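Local atomic coordinates of (S)-ureidoglycine aminohydrolase cupin domain-containing protein (PDB entry 3MYX), a protein that is of unknown function but belongs to the cupin superfamily and is probably related to ureidoglycine aminohydrolase and EutQ-like proteins. Residues A29-P32 against G36-T39; P64-L69 against F160-S165; P144-S149 against I180-K185. All blocks are in the same frame, centred on the assembly; numbering follows the deposited sequence. Where two conformers were deposited one is given.

Contact 1: A29-P32 against G36-T39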
loop_
_atom_site.group_PDB
_atom_site.type_symbol
_atom_site.label_atom_id
_atom_site.label_comp_id
_atom_site.label_asym_id
_atom_site.label_seq_id
_atom_site.Cartn_x
_atom_site.Cartn_y
_atom_site.Cartn_z
ATOM N N ALA A 29 9.368 -3.984 -18.773
ATOM C CA ALA A 29 10.770 -4.073 -19.138
ATOM C C ALA A 29 11.662 -3.109 -18.366
ATOM O O ALA A 29 12.870 -3.174 -18.517
ATOM C CB ALA A 29 10.942 -3.857 -20.649
ATOM N N HIS A 30 11.070 -2.233 -17.550
ATOM C CA HIS A 30 11.833 -1.334 -16.688
ATOM C C HIS A 30 12.000 -1.819 -15.251
ATOM O O HIS A 30 12.757 -1.212 -14.488
ATOM C CB HIS A 30 11.176 0.049 -16.642
ATOM C CG HIS A 30 11.117 0.720 -17.965
ATOM N ND1 HIS A 30 12.114 1.547 -18.417
ATOM C CD2 HIS A 30 10.180 0.698 -18.936
ATOM C CE1 HIS A 30 11.795 1.998 -19.620
ATOM N NE2 HIS A 30 10.621 1.507 -19.951
ATOM N N ASP A 31 11.309 -2.881 -14.859
ATOM C CA ASP A 31 11.292 -3.289 -13.442
ATOM C C ASP A 31 12.691 -3.763 -13.046
ATOM O O ASP A 31 13.253 -4.645 -13.687
ATOM C CB ASP A 31 10.298 -4.438 -13.259
ATOM C CG ASP A 31 9.892 -4.670 -11.824
ATOM O OD1 ASP A 31 10.585 -4.183 -10.895
ATOM O OD2 ASP A 31 8.874 -5.376 -11.626
ATOM N N PRO A 32 13.262 -3.212 -11.969
ATOM C CA PRO A 32 14.553 -3.739 -11.498
ATOM C C PRO A 32 14.441 -5.118 -10.830
ATOM O O PRO A 32 15.461 -5.782 -10.622
ATOM C CB PRO A 32 15.021 -2.685 -10.487
ATOM C CG PRO A 32 13.885 -1.874 -10.184
ATOM C CD PRO A 32 12.823 -2.036 -11.192
ATOM N N GLY A 36 11.956 -11.959 -7.809
ATOM C CA GLY A 36 11.428 -11.507 -6.524
ATOM C C GLY A 36 10.122 -10.743 -6.585
ATOM O O GLY A 36 9.497 -10.527 -5.549
ATOM N N ARG A 37 9.718 -10.304 -7.782
ATOM C CA ARG A 37 8.506 -9.517 -7.957
ATOM C C ARG A 37 7.298 -10.426 -8.089
ATOM O O ARG A 37 7.238 -11.261 -9.001
ATOM C CB ARG A 37 8.634 -8.608 -9.194
ATOM C CG ARG A 37 7.382 -7.796 -9.507
ATOM C CD ARG A 37 7.185 -6.620 -8.568
ATOM N NE ARG A 37 8.074 -5.523 -8.900
ATOM C CZ ARG A 37 8.165 -4.386 -8.218
ATOM N NH1 ARG A 37 7.484 -4.214 -7.106
ATOM N NH2 ARG A 37 8.973 -3.434 -8.641
ATOM N N ARG A 38 6.338 -10.262 -7.183
ATOM C CA ARG A 38 5.137 -11.101 -7.133
ATOM C C ARG A 38 3.954 -10.164 -7.197
ATOM O O ARG A 38 3.593 -9.518 -6.200
ATOM C CB ARG A 38 5.115 -11.948 -5.857
ATOM C CG ARG A 38 6.429 -12.617 -5.513
ATOM C CD ARG A 38 6.853 -13.633 -6.545
ATOM N NE ARG A 38 8.220 -14.084 -6.286
ATOM C CZ ARG A 38 8.556 -14.997 -5.374
ATOM N NH1 ARG A 38 7.621 -15.583 -4.635
ATOM N NH2 ARG A 38 9.836 -15.327 -5.207
ATOM N N THR A 39 3.360 -10.054 -8.381
ATOM C CA THR A 39 2.328 -9.052 -8.622
ATOM C C THR A 39 0.941 -9.657 -8.503
ATOM O O THR A 39 0.634 -10.645 -9.168
ATOM C CB THR A 39 2.544 -8.428 -10.005
ATOM O OG1 THR A 39 3.839 -7.808 -10.017
ATOM C CG2 THR A 39 1.481 -7.406 -10.314
#
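D31 and R37 meet in a side-on salt bridge that pins a loop of this cupin protein to the strand 37-39 that follows it. The ionic part is a two-pronged grip. R37 NH2 donates to D31 OD1 at 2.9 Å and nearly straight (168°), while R37 NE donates to D31 OD2 at 2.8 Å along a more bent path. Arginine suits the place because NE and one terminal nitrogen lie along the same side of its guanidinium and can serve both oxygens of one carboxylate. The two flat groups are not coplanar but turned 41° apart: OD2 is met at its syn lone pair, whereas NH2 reaches the syn side of OD1 from well out of the carboxylate plane.

Further polar contacts hold both partners. D31 also accepts from the backbone nitrogens of I27 and F33, which hold its carboxylate in this orientation. R37 NH1 pairs with E67, so the buried guanidinium is shared between two acids. Beyond these bonds, F113 makes a cation-pi contact with R37.

Apart from the ion pair the contact is slight. R37 leaves the strand with CG anti to the backbone N (chi1 177°), then bends at chi2 and chi3. These bends bring its aliphatic stem close past the same carboxylate, R37 CG lying 3.5 Å from D31 OD2.

Contact 2: P64-L69 against F160-S165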
loop_
_atom_site.group_PDB
_atom_site.type_symbol
_atom_site.label_atom_id
_atom_site.label_comp_id
_atom_site.label_asym_id
_atom_site.label_seq_id
_atom_site.Cartn_x
_atom_site.Cartn_y
_atom_site.Cartn_z
ATOM N N PRO A 64 12.159 3.432 -11.770
ATOM C CA PRO A 64 11.268 3.662 -12.906
ATOM C C PRO A 64 9.827 3.980 -12.521
ATOM O O PRO A 64 9.046 4.379 -13.380
ATOM C CB PRO A 64 11.318 2.335 -13.648
ATOM C CG PRO A 64 11.612 1.336 -12.586
ATOM C CD PRO A 64 12.581 2.024 -11.699
ATOM N N TYR A 65 9.479 3.754 -11.258
ATOM C CA TYR A 65 8.123 3.883 -10.768
ATOM C C TYR A 65 8.108 4.805 -9.557
ATOM O O TYR A 65 9.145 5.060 -8.953
ATOM C CB TYR A 65 7.611 2.519 -10.310
ATOM C CG TYR A 65 7.850 1.340 -11.243
ATOM C CD1 TYR A 65 7.755 1.471 -12.627
ATOM C CD2 TYR A 65 8.113 0.078 -10.730
ATOM C CE1 TYR A 65 7.951 0.383 -13.473
ATOM C CE2 TYR A 65 8.300 -1.002 -11.567
ATOM C CZ TYR A 65 8.196 -0.848 -12.928
ATOM O OH TYR A 65 8.395 -1.937 -13.732
ATOM N N THR A 66 6.921 5.256 -9.160
ATOM C CA THR A 66 6.712 5.685 -7.771
ATOM C C THR A 66 6.284 4.435 -7.030
ATOM O O THR A 66 5.335 3.799 -7.421
ATOM C CB THR A 66 5.639 6.754 -7.640
ATOM O OG1 THR A 66 5.987 7.857 -8.486
ATOM C CG2 THR A 66 5.506 7.206 -6.197
ATOM N N GLU A 67 6.985 4.069 -5.968
ATOM C CA GLU A 67 6.715 2.791 -5.294
ATOM C C GLU A 67 6.774 2.902 -3.773
ATOM O O GLU A 67 7.736 3.405 -3.206
ATOM C CB GLU A 67 7.651 1.689 -5.811
ATOM C CG GLU A 67 7.306 0.302 -5.270
ATOM C CD GLU A 67 7.970 -0.855 -6.029
ATOM O OE1 GLU A 67 8.532 -0.664 -7.142
ATOM O OE2 GLU A 67 7.846 -1.984 -5.511
HETATM N N MSE A 68 5.711 2.421 -3.137
HETATM C CA MSE A 68 5.609 2.334 -1.686
HETATM C C MSE A 68 5.910 0.924 -1.257
HETATM O O MSE A 68 5.404 -0.036 -1.852
HETATM C CB MSE A 68 4.198 2.661 -1.230
HETATM C CG MSE A 68 4.015 2.500 0.266
HETATM SE SE MSE A 68 2.169 2.690 0.641
HETATM C CE MSE A 68 2.266 2.935 2.534
ATOM N N LEU A 69 6.720 0.805 -0.204
ATOM C CA LEU A 69 7.098 -0.481 0.414
ATOM C C LEU A 69 6.575 -0.525 1.840
ATOM O O LEU A 69 6.705 0.447 2.562
ATOM C CB LEU A 69 8.642 -0.624 0.518
ATOM C CG LEU A 69 9.525 -0.672 -0.733
ATOM C CD1 LEU A 69 9.650 0.713 -1.372
ATOM C CD2 LEU A 69 10.881 -1.258 -0.400
ATOM N N PHE A 160 3.279 11.919 1.741
ATOM C CA PHE A 160 3.847 11.987 0.390
ATOM C C PHE A 160 2.711 12.252 -0.598
ATOM O O PHE A 160 1.716 11.533 -0.620
ATOM C CB PHE A 160 4.572 10.693 0.048
ATOM C CG PHE A 160 5.035 10.623 -1.366
ATOM C CD1 PHE A 160 6.215 11.199 -1.754
ATOM C CD2 PHE A 160 4.266 9.947 -2.303
ATOM C CE1 PHE A 160 6.621 11.104 -3.100
ATOM C CE2 PHE A 160 4.645 9.875 -3.612
ATOM C CZ PHE A 160 5.823 10.445 -4.004
ATOM N N GLU A 161 2.845 13.330 -1.351
ATOM C CA GLU A 161 1.917 13.661 -2.408
ATOM C C GLU A 161 2.691 13.698 -3.725
ATOM O O GLU A 161 3.477 14.614 -3.963
ATOM C CB GLU A 161 1.241 14.995 -2.132
ATOM C CG GLU A 161 0.392 14.966 -0.876
ATOM C CD GLU A 161 -0.259 16.311 -0.568
ATOM O OE1 GLU A 161 0.347 17.367 -0.858
ATOM O OE2 GLU A 161 -1.365 16.312 -0.019
ATOM N N ASP A 162 2.481 12.707 -4.574
ATOM C CA ASP A 162 3.257 12.603 -5.788
ATOM C C ASP A 162 2.881 13.684 -6.789
ATOM O O ASP A 162 1.729 14.135 -6.845
ATOM C CB ASP A 162 3.050 11.237 -6.430
ATOM C CG ASP A 162 4.215 10.785 -7.277
ATOM O OD1 ASP A 162 5.246 11.494 -7.365
ATOM O OD2 ASP A 162 4.103 9.677 -7.844
ATOM N N THR A 163 3.861 14.050 -7.618
ATOM C CA THR A 163 3.573 14.782 -8.839
ATOM C C THR A 163 3.761 13.904 -10.085
ATOM O O THR A 163 3.328 14.304 -11.147
ATOM C CB THR A 163 4.439 16.058 -8.968
ATOM O OG1 THR A 163 5.824 15.713 -8.877
ATOM C CG2 THR A 163 4.084 17.034 -7.875
ATOM N N ALA A 164 4.366 12.716 -9.961
ATOM C CA ALA A 164 4.525 11.794 -11.094
ATOM C C ALA A 164 3.368 10.807 -11.232
ATOM O O ALA A 164 3.388 9.948 -12.098
ATOM C CB ALA A 164 5.853 11.041 -10.983
ATOM N N SER A 165 2.375 10.947 -10.365
ATOM C CA SER A 165 1.164 10.130 -10.350
ATOM C C SER A 165 0.185 10.848 -9.445
ATOM O O SER A 165 0.540 11.855 -8.823
ATOM C CB SER A 165 1.452 8.744 -9.787
ATOM O OG SER A 165 1.642 8.789 -8.379
HETATM O O HOH W 1 4.726 7.471 -11.169
#
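T66 puts its hydroxyl against the carboxylate of D162 and its methyl against the ring of F160, so one small branched side chain serves both the polar and the apolar half of this buried contact. The tight part centres on D162 OD2. T66 OG1 donates to it at 2.7 Å from the syn side, and S165 OG donates, also at 2.7 Å, from the anti side; the two hydroxyls approach from opposite faces of the carboxylate plane. Aspartate fits here because its other oxygen is used as well: D162 OD1 accepts from A164 N at 3.0 Å, well above the carboxylate plane, closing an Asx turn that curls the chain just after strand 154-161. With three donors, the carboxylate is probably stabilised as the anion.

The T66 methyl lies anti to the backbone N (chi1 -56°, measured to OG1), and this sends T66 CG2 to the F160 ring, 3.8 Å from F160 CE2.

The contact is looser on the A164 side of the T66 hydroxyl. There A164 CB stays 4.0 Å from T66 OG1, and a water lies 3.0 Å from both T66 OG1 and A164 O and bridges them. A bound 1,2-ethanediol, probably from the crystallisation liquor, lies about 3 Å from the S165 side chain at its nearest atoms.

Strand 66-71 runs between strands 92-95 and 109-116. F160 also rests on V94 of the first and S165 on S116 of the second, so the end of strand 154-161 and the turn after it are set against strands 66-71, 92-95 and 109-116.

Contact 3: P144-S149 against I180-K185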
loop_
_atom_site.group_PDB
_atom_site.type_symbol
_atom_site.label_atom_id
_atom_site.label_comp_id
_atom_site.label_asym_id
_atom_site.label_seq_id
_atom_site.Cartn_x
_atom_site.Cartn_y
_atom_site.Cartn_z
ATOM N N PRO A 144 -22.316 10.716 3.204
ATOM C CA PRO A 144 -23.421 10.376 4.103
ATOM C C PRO A 144 -24.435 9.388 3.512
ATOM O O PRO A 144 -25.007 8.567 4.247
ATOM C CB PRO A 144 -24.072 11.727 4.396
ATOM C CG PRO A 144 -23.040 12.715 4.127
ATOM C CD PRO A 144 -22.104 12.170 3.112
ATOM N N SER A 145 -24.602 9.423 2.194
ATOM C CA SER A 145 -25.605 8.612 1.504
ATOM C C SER A 145 -25.297 7.128 1.496
ATOM O O SER A 145 -26.179 6.319 1.213
ATOM C CB SER A 145 -25.789 9.109 0.056
ATOM O OG SER A 145 -24.703 8.720 -0.767
ATOM N N ILE A 146 -24.054 6.756 1.797
ATOM C CA ILE A 146 -23.691 5.334 1.818
ATOM C C ILE A 146 -23.531 4.778 3.233
ATOM O O ILE A 146 -23.155 3.631 3.401
ATOM C CB ILE A 146 -22.458 5.028 0.940
ATOM C CG1 ILE A 146 -21.187 5.639 1.537
ATOM C CG2 ILE A 146 -22.692 5.507 -0.525
ATOM C CD1 ILE A 146 -19.917 5.252 0.787
HETATM N N MSE A 147 -23.848 5.568 4.247
HETATM C CA MSE A 147 -23.601 5.183 5.632
HETATM C C MSE A 147 -24.700 4.280 6.182
HETATM O O MSE A 147 -25.885 4.473 5.873
HETATM C CB MSE A 147 -23.500 6.418 6.525
HETATM C CG MSE A 147 -22.309 7.294 6.256
HETATM SE SE MSE A 147 -20.579 6.405 6.339
HETATM C CE MSE A 147 -20.739 5.774 8.160
ATOM N N ILE A 148 -24.297 3.319 7.017
ATOM C CA ILE A 148 -25.213 2.513 7.851
ATOM C C ILE A 148 -25.134 3.042 9.289
ATOM O O ILE A 148 -26.147 3.343 9.908
ATOM C CB ILE A 148 -24.870 1.006 7.770
ATOM C CG1 ILE A 148 -25.157 0.494 6.359
ATOM C CG2 ILE A 148 -25.650 0.182 8.812
ATOM C CD1 ILE A 148 -24.604 -0.862 6.071
ATOM N N SER A 149 -23.920 3.180 9.816
ATOM C CA SER A 149 -23.706 3.709 11.142
ATOM C C SER A 149 -23.723 5.240 11.086
ATOM O O SER A 149 -23.735 5.837 9.998
ATOM C CB SER A 149 -22.329 3.278 11.641
ATOM O OG SER A 149 -21.311 3.904 10.878
ATOM N N ILE A 180 -22.513 0.838 3.291
ATOM C CA ILE A 180 -22.943 -0.143 2.313
ATOM C C ILE A 180 -21.835 -0.458 1.331
ATOM O O ILE A 180 -20.865 0.285 1.192
ATOM C CB ILE A 180 -24.224 0.299 1.573
ATOM C CG1 ILE A 180 -23.956 1.509 0.670
ATOM C CG2 ILE A 180 -25.358 0.549 2.577
ATOM C CD1 ILE A 180 -25.176 1.881 -0.200
ATOM N N SER A 181 -21.962 -1.584 0.657
ATOM C CA SER A 181 -21.017 -1.948 -0.387
ATOM C C SER A 181 -21.088 -0.950 -1.537
ATOM O O SER A 181 -22.182 -0.568 -1.981
ATOM C CB SER A 181 -21.363 -3.340 -0.902
ATOM O OG SER A 181 -20.460 -3.784 -1.890
ATOM N N ARG A 182 -19.919 -0.524 -2.002
ATOM C CA ARG A 182 -19.778 0.381 -3.137
ATOM C C ARG A 182 -18.543 -0.017 -3.942
ATOM O O ARG A 182 -17.580 -0.535 -3.372
ATOM C CB ARG A 182 -19.596 1.820 -2.651
ATOM C CG ARG A 182 -20.765 2.375 -1.851
ATOM C CD ARG A 182 -21.955 2.631 -2.767
ATOM N NE ARG A 182 -21.574 3.525 -3.855
ATOM C CZ ARG A 182 -22.148 3.568 -5.054
ATOM N NH1 ARG A 182 -23.150 2.753 -5.356
ATOM N NH2 ARG A 182 -21.699 4.423 -5.961
ATOM N N PRO A 183 -18.553 0.234 -5.272
ATOM C CA PRO A 183 -17.302 0.043 -6.025
ATOM C C PRO A 183 -16.276 1.071 -5.574
ATOM O O PRO A 183 -16.598 2.257 -5.468
ATOM C CB PRO A 183 -17.710 0.279 -7.490
ATOM C CG PRO A 183 -19.162 0.334 -7.514
ATOM C CD PRO A 183 -19.662 0.645 -6.149
ATOM N N HIS A 184 -15.053 0.633 -5.291
ATOM C CA HIS A 184 -14.061 1.564 -4.749
ATOM C C HIS A 184 -13.771 2.668 -5.759
ATOM O O HIS A 184 -13.579 2.396 -6.935
ATOM C CB HIS A 184 -12.790 0.814 -4.358
ATOM C CG HIS A 184 -12.208 1.254 -3.053
ATOM N ND1 HIS A 184 -12.936 1.259 -1.885
ATOM C CD2 HIS A 184 -10.953 1.642 -2.719
ATOM C CE1 HIS A 184 -12.156 1.662 -0.896
ATOM N NE2 HIS A 184 -10.950 1.910 -1.373
ATOM N N LYS A 185 -13.777 3.914 -5.306
ATOM C CA LYS A 185 -13.619 5.052 -6.209
ATOM C C LYS A 185 -12.201 5.201 -6.753
ATOM O O LYS A 185 -12.002 5.747 -7.839
ATOM C CB LYS A 185 -14.059 6.337 -5.499
ATOM C CG LYS A 185 -15.552 6.385 -5.191
#
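This is a surface contact, largely apolar, in which a loop between strands 137-139 and 154-161 lies against the segment leading into strand 182-183. One backbone hydrogen bond fixes the spacing: I180 N donates to I146 O at 2.9 Å, nearly along the C=O axis and almost straight (166°). The isoleucines pack on both sides of that link. I146 CB sits 3.8 Å from I180 CG1, while I180 CG2 lies 3.8 Å from I148 CG1, the side chains of I148 and I180 crossing obliquely. Beta-branching suits I180, since its two arms can face different partners: with chi1 at 68°, CG1 turns toward I146 and CG2 toward I148.

I146 closes a short 3-10 turn, 144-146, in which M147 N bonds back to P144 O; the turn lies at the surface of the cupin beta-barrel fold, beside the chain that follows strand 177-178. R182, modelled in two conformers, contributes its aliphatic stem in one of them: R182 CD lies 3.7 Å from I146 CG2, a contact that is doubtful for the other conformer. Alongside, I148 rests on K224 of strand 222-227, and S149 OG bonds to the backbone nitrogen of E178.

From the N terminus, contact 1 comes first and is the most local: it closes a short loop between strands 23-24 and 37-39, and is complete before contact 2 begins. Contact 2 spans about ninety residues, joining strand 66-71 to the turn after strand 154-161. Contact 3 starts within that span and ends beyond it, so the two cross, their segments alternating along the chain. Contacts 1 and 2 touch where H30 and P32 pack on P64 and D31 on Y65, tying the early loop to the sheet. Contact 3 joins the loop between strands 137-139 and 154-161 to the segment around strand 182-183; its centre is 35 Å from that of contact 1, on the opposite side of the chain's centre.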